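Local atomic coordinates of inositol 2-dehydrogenase (Sinorhizobium meliloti, PDB entry 4HKT), a protein that oxidises myo-inositol to scyllo-inosose (2-keto-myo-inositol) with NAD(+) as hydride acceptor, the first step of myo-inositol degradation to acetyl-CoA. Residues G12-G15 with K16-K20; R133-D137 with D138-G142; D171-I174 with H175-D178. All coordinates share one frame; numbering follows the deposited sequence.

Interaction 1. Residues G12-G15 with K16-K20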
# COMPACT_ATOMS: atom_id res chain seq x y z
N GLY B 12 24.08 4.73 28.41
CA GLY B 12 24.12 3.84 27.24
C GLY B 12 23.14 4.27 26.16
O GLY B 12 22.70 5.42 26.14
N ARG B 13 22.81 3.34 25.25
CA ARG B 13 21.93 3.64 24.13
C ARG B 13 20.60 4.21 24.62
O ARG B 13 20.14 5.24 24.13
CB ARG B 13 21.62 2.37 23.29
CG ARG B 13 22.70 2.00 22.30
CD ARG B 13 22.16 1.13 21.17
NE ARG B 13 21.58 -0.12 21.64
CZ ARG B 13 21.30 -1.17 20.85
NH1 ARG B 13 21.56 -1.14 19.54
NH2 ARG B 13 20.78 -2.27 21.39
N ILE B 14 20.01 3.55 25.60
CA ILE B 14 18.69 3.93 26.05
C ILE B 14 18.81 5.29 26.75
O ILE B 14 18.00 6.17 26.52
CB ILE B 14 18.03 2.85 26.96
CG1 ILE B 14 17.86 1.51 26.21
CG2 ILE B 14 16.63 3.32 27.36
CD1 ILE B 14 19.12 0.69 25.95
N GLY B 15 19.86 5.48 27.54
CA GLY B 15 20.12 6.77 28.17
C GLY B 15 20.23 7.91 27.19
O GLY B 15 19.73 9.02 27.45
N LYS B 16 20.88 7.67 26.06
CA LYS B 16 21.06 8.71 25.03
C LYS B 16 19.71 9.14 24.45
O LYS B 16 19.49 10.31 24.19
CB LYS B 16 21.97 8.22 23.91
CG LYS B 16 23.44 8.05 24.30
CD LYS B 16 24.30 7.67 23.09
CE LYS B 16 25.79 7.82 23.35
NZ LYS B 16 26.48 6.52 23.61
N VAL B 17 18.81 8.18 24.28
CA VAL B 17 17.52 8.44 23.68
C VAL B 17 16.69 9.34 24.60
O VAL B 17 16.00 10.27 24.13
CB VAL B 17 16.78 7.12 23.40
CG1 VAL B 17 15.31 7.36 23.18
CG2 VAL B 17 17.40 6.40 22.20
N HIS B 18 16.73 9.07 25.90
CA HIS B 18 16.05 9.93 26.88
C HIS B 18 16.70 11.30 27.05
O HIS B 18 16.01 12.28 27.25
CB HIS B 18 15.94 9.22 28.23
CG HIS B 18 15.00 8.07 28.19
ND1 HIS B 18 13.64 8.24 28.01
CD2 HIS B 18 15.21 6.74 28.26
CE1 HIS B 18 13.05 7.06 28.00
NE2 HIS B 18 13.99 6.13 28.14
N ALA B 19 18.01 11.35 26.99
CA ALA B 19 18.71 12.62 26.98
C ALA B 19 18.14 13.51 25.87
O ALA B 19 17.78 14.68 26.10
CB ALA B 19 20.21 12.38 26.76
N LYS B 20 18.05 12.93 24.67
CA LYS B 20 17.50 13.64 23.51
C LYS B 20 16.08 14.10 23.76
O LYS B 20 15.72 15.23 23.42
CB LYS B 20 17.54 12.77 22.24
CG LYS B 20 16.86 13.42 21.04
CD LYS B 20 17.16 12.71 19.72
CE LYS B 20 16.86 13.66 18.55
NZ LYS B 20 16.86 13.01 17.22

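Interaction 2. Residues R133-D137 with D138-G142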
# COMPACT_ATOMS: atom_id res chain seq x y z
N ARG B 133 -5.43 2.86 19.51
CA ARG B 133 -6.18 2.84 20.74
C ARG B 133 -7.36 3.88 20.76
O ARG B 133 -8.48 3.56 21.21
CB ARG B 133 -5.22 3.09 21.90
CG ARG B 133 -5.90 3.25 23.23
CD ARG B 133 -6.38 1.91 23.74
NE ARG B 133 -7.77 1.94 24.14
CZ ARG B 133 -8.56 0.87 24.27
NH1 ARG B 133 -8.10 -0.37 24.08
NH2 ARG B 133 -9.83 1.03 24.61
N LYS B 134 -7.09 5.08 20.27
CA LYS B 134 -8.11 6.13 20.14
C LYS B 134 -9.28 5.70 19.23
O LYS B 134 -10.46 5.95 19.51
CB LYS B 134 -7.45 7.43 19.63
CG LYS B 134 -8.44 8.56 19.34
CD LYS B 134 -7.77 9.93 19.18
CE LYS B 134 -8.67 11.04 19.74
NZ LYS B 134 -10.00 11.05 19.06
N ALA B 135 -8.96 5.03 18.14
CA ALA B 135 -9.99 4.51 17.26
C ALA B 135 -10.85 3.51 18.00
O ALA B 135 -12.09 3.53 17.84
CB ALA B 135 -9.39 3.90 16.01
N ILE B 136 -10.23 2.66 18.82
CA ILE B 136 -10.97 1.71 19.63
C ILE B 136 -11.83 2.42 20.69
O ILE B 136 -13.00 2.10 20.87
CB ILE B 136 -10.04 0.68 20.34
CG1 ILE B 136 -9.25 -0.16 19.32
CG2 ILE B 136 -10.90 -0.21 21.21
CD1 ILE B 136 -8.09 -0.96 19.90
N ASP B 137 -11.23 3.37 21.38
CA ASP B 137 -11.94 4.26 22.32
C ASP B 137 -13.12 5.00 21.69
O ASP B 137 -14.18 5.13 22.30
CB ASP B 137 -10.98 5.33 22.84
CG ASP B 137 -9.98 4.81 23.84
OD1 ASP B 137 -10.11 3.66 24.31
OD2 ASP B 137 -9.06 5.57 24.16
N ASP B 138 -12.93 5.49 20.47
CA ASP B 138 -14.00 6.13 19.73
C ASP B 138 -15.09 5.19 19.19
O ASP B 138 -16.05 5.66 18.59
CB ASP B 138 -13.43 7.00 18.62
CG ASP B 138 -12.68 8.19 19.17
OD1 ASP B 138 -12.92 8.54 20.33
OD2 ASP B 138 -11.84 8.75 18.47
N GLY B 139 -14.98 3.89 19.42
CA GLY B 139 -16.03 2.96 18.99
C GLY B 139 -15.95 2.56 17.52
O GLY B 139 -16.86 1.91 17.01
N ARG B 140 -14.85 2.89 16.85
CA ARG B 140 -14.74 2.67 15.43
C ARG B 140 -14.67 1.19 15.00
O ARG B 140 -14.93 0.88 13.83
CB ARG B 140 -13.57 3.51 14.87
CG ARG B 140 -13.91 4.99 14.96
CD ARG B 140 -12.96 5.92 14.24
NE ARG B 140 -13.07 5.83 12.78
CZ ARG B 140 -12.28 6.49 11.93
NH1 ARG B 140 -11.33 7.32 12.39
NH2 ARG B 140 -12.42 6.31 10.62
N ILE B 141 -14.36 0.28 15.93
CA ILE B 141 -14.35 -1.14 15.62
C ILE B 141 -15.28 -1.92 16.49
O ILE B 141 -15.23 -3.13 16.47
CB ILE B 141 -12.94 -1.78 15.72
CG1 ILE B 141 -12.40 -1.76 17.16
CG2 ILE B 141 -12.01 -1.08 14.77
CD1 ILE B 141 -11.32 -2.82 17.42
N GLY B 142 -16.16 -1.25 17.24
CA GLY B 142 -17.09 -1.93 18.12
C GLY B 142 -16.36 -2.58 19.29
O GLY B 142 -15.36 -2.05 19.73
O HOH W 1 -14.23 0.53 18.93

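Interaction 3. Residues D171-I174 with H175-D178. With EDO (1,2-ethanediol), chain X.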
# COMPACT_ATOMS: atom_id res chain seq x y z
N ASP B 171 12.30 -10.01 28.67
CA ASP B 171 13.14 -8.97 28.08
C ASP B 171 12.54 -8.34 26.84
O ASP B 171 12.69 -7.12 26.63
CB ASP B 171 14.54 -9.48 27.74
CG ASP B 171 15.44 -8.38 27.16
OD1 ASP B 171 15.82 -7.49 27.93
OD2 ASP B 171 15.77 -8.40 25.95
N MSE B 172 11.89 -9.15 25.99
CA MSE B 172 11.36 -8.67 24.72
C MSE B 172 9.85 -8.66 24.74
O MSE B 172 9.21 -7.63 24.54
CB MSE B 172 11.84 -9.60 23.62
CG MSE B 172 11.33 -9.18 22.25
SE MSE B 172 11.98 -10.38 20.84
CE MSE B 172 10.99 -9.42 19.47
N THR B 173 9.27 -9.81 25.03
CA THR B 173 7.81 -9.96 24.92
C THR B 173 7.06 -9.12 25.93
O THR B 173 5.89 -8.79 25.76
CB THR B 173 7.43 -11.42 25.11
OG1 THR B 173 8.39 -12.23 24.45
CG2 THR B 173 6.05 -11.67 24.48
N ILE B 174 7.76 -8.75 26.99
CA ILE B 174 7.23 -7.85 27.98
C ILE B 174 6.54 -6.60 27.39
O ILE B 174 5.48 -6.21 27.85
CB ILE B 174 8.30 -7.52 29.09
CG1 ILE B 174 7.62 -6.92 30.31
CG2 ILE B 174 9.40 -6.63 28.58
CD1 ILE B 174 8.46 -6.94 31.57
N HIS B 175 7.13 -5.96 26.40
CA HIS B 175 6.52 -4.85 25.71
C HIS B 175 5.18 -5.24 25.04
O HIS B 175 4.23 -4.46 25.06
CB HIS B 175 7.43 -4.35 24.60
CG HIS B 175 8.59 -3.56 25.09
ND1 HIS B 175 8.44 -2.31 25.65
CD2 HIS B 175 9.91 -3.81 25.03
CE1 HIS B 175 9.63 -1.84 25.96
NE2 HIS B 175 10.54 -2.72 25.59
N ASP B 176 5.15 -6.43 24.46
CA ASP B 176 3.94 -6.95 23.80
C ASP B 176 2.87 -7.39 24.77
O ASP B 176 1.71 -7.20 24.47
CB ASP B 176 4.27 -8.07 22.86
CG ASP B 176 5.28 -7.65 21.81
OD1 ASP B 176 5.06 -6.63 21.13
OD2 ASP B 176 6.32 -8.31 21.72
N PHE B 177 3.25 -7.94 25.93
CA PHE B 177 2.27 -8.13 27.00
C PHE B 177 1.62 -6.82 27.44
O PHE B 177 0.40 -6.76 27.60
CB PHE B 177 2.87 -8.83 28.20
CG PHE B 177 3.42 -10.20 27.92
CD1 PHE B 177 2.67 -11.15 27.27
CD2 PHE B 177 4.67 -10.56 28.35
CE1 PHE B 177 3.18 -12.44 27.02
CE2 PHE B 177 5.19 -11.81 28.12
CZ PHE B 177 4.45 -12.78 27.47
N ASP B 178 2.43 -5.79 27.68
CA ASP B 178 1.87 -4.46 27.94
C ASP B 178 0.95 -3.94 26.81
O ASP B 178 -0.15 -3.46 27.08
CB ASP B 178 2.95 -3.43 28.23
CG ASP B 178 2.33 -2.10 28.56
OD1 ASP B 178 1.71 -1.99 29.63
OD2 ASP B 178 2.42 -1.17 27.73
C1 EDO X . 16.02 -6.19 23.56
O1 EDO X . 16.81 -6.55 24.70
C2 EDO X . 14.52 -6.36 23.82
O2 EDO X . 13.85 -6.52 22.57
O HOH W 2 8.49 -7.01 21.72

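Interaction 1. Residues G12-G15 with K16-K20
Lys-16 N donates to Gly-12 O at 2.9 Å, and Ala-19 N to Gly-15 O at the same length; these two bonds frame the first turns of helix 13-24. Between them Val-17 N reaches Arg-13 O, and His-18 N meets Ile-14 O almost straight (164° at the hydrogen). Ile-14 O also receives a weak second bond from Val-17 N. Gly-12 holds the N-cap position, and its carbonyl opens the series of bonds.

Ile-14 and His-18, one turn apart, lie side by side and point the same way, CG2 of Ile-14 coming 3.8 Å from His-18 CD2. The imidazole is there because CG stands anti to the carbonyl carbon (chi1 -69°). Beyond the helix start its NE2 is hydrogen-bonded to OE2 of Glu-93, and Tyr-284 meets the ring edge to face. With an alanine here, Glu-93 would probably lose its partner and the Ile-14 methyl the ring beside it. CG of Lys-16 lies 3.3 Å from Gly-12 O.

Gly-12 and Gly-15 fit the GxGxxG pattern of a Rossmann dinucleotide fold. A helix that starts from such a glycine turn is consistent with the partial positive charge that Rossmann folds offer to the cofactor's phosphates.

Interaction 2. Residues R133-D137 with D138-G142
Lys-134 and Asp-138, one turn apart at the end of helix 127-137, cross obliquely and meet through their charges. NZ of the lysine lies 3.0 Å from OD2 of Asp-138 and takes the syn lone pair of that oxygen, on the side of OD1. The lysine sets out with CG anti to the backbone N (chi1 175°) and bends at its last two torsions, which brings the amine round to OD2. The same pair is joined through the backbone, Asp-138 N donating to Lys-134 O at 2.7 Å.

A second salt bridge, within the helix, joins Arg-133 and Asp-137. The arginine turns its guanidinium edge to the carboxylate, and NE and NH2 both grip OD1, the NH2 bond measuring 2.7 Å. One face of this guanidinium lies over CB of Ile-136.

On the buried side Ile-136 and Ile-141 lie across each other, CG1 of the former 3.9 Å from CD1 of the latter. Both rest on Val-242 and Val-249 of the neighbouring sheet, while Ala-135 and Arg-140 pack on Ile-261 of the second subunit.

The backbone leaves the helix at Gly-139. Its N bonds to Ile-136 O at 3.0 Å, and Arg-140 N to Ala-135 O at the same length. One water links Ile-136 O to Ile-141 N and Gly-142 O. At Gly-139 phi is 81°, where a CB would collide with the carbonyl O of Asp-138. The whole is a Schellman motif ending the helix, run straight into a type I beta turn from Gly-139 to Gly-142 that leads to strand 144-152.

Interaction 3. Residues D171-I174 with H175-D178
Thr-173 O accepts Phe-177 N at 2.8 Å and Ile-174 O accepts Asp-178 N at 3.1 Å, both in regular helical fashion, whereas just upstream the helix widens into a pi-type turn at 171-173. There Met-172 O, of a selenomethionine, is reached by His-175 N from above the carbonyl plane, at 3.3 Å.

Thr-173 and Phe-177 carry the apolar part. The threonine methyl CG2 stands over one face of the phenyl ring, 3.9 Å from the ring centroid and 23° off its normal, a CH-pi contact displaced toward the CZ rim. CG of Phe-177 lies anti to the carbonyl carbon (chi1 -60°), which carries the ring back along the helix under that methyl.

Asp-176 brings CB to 3.4 Å from Thr-173 O, and a water joins its OD2 to Met-172 O. OG1 of Thr-173 is hydrogen-bonded to Asn-228 and to Ile-168 O, while the Asp-176 carboxylate is held by Ser-151 and, again, Asn-228. His-175 presents a ring edge to Met-172 O, with CD2 3.9 Å away. At the two ends of the segment pair, Asp-171 OD2 forms a salt bridge with Arg-230, while Asp-178 pairs with Arg-124.

A 1,2-ethanediol is bound here, probably from the crystallisation liquor; a hydrogen bond runs from its O1 to Asp-171 OD2, though so short that its length is doubtful. The methyl thus covers one face of the Phe-177 ring, while the ring itself packs on Ala-315 and Ala-318 of helix 305-324. Near the start of the segment, Asp-171 offers the diol a carboxylate, an arrangement consistent with a pocket for a polyhydroxylated substrate such as myo-inositol.

How the interactions relate
From the N terminus the chain meets interaction 1 first, where helix 13-24 starts within the beta-alpha-beta unit of strand 4-9, helix 13-24 and strand 28-34 of the NAD-binding Rossmann fold. Interaction 2 leads helix 127-137 into strand 144-152, and interaction 3 lies within helix 168-184, between the mixed sheet and helix 305-324; both belong to the C-terminal domain. Each joins consecutive segments and closes only a short local turn, so none encloses or crosses another. Interactions 1 and 2 stand on opposite sides of the chain's centre, about 33 Å apart between centres. Interaction 3 lies nearer the middle, its nearest atoms about 8 Å from interaction 1 and about 9 Å from interaction 2.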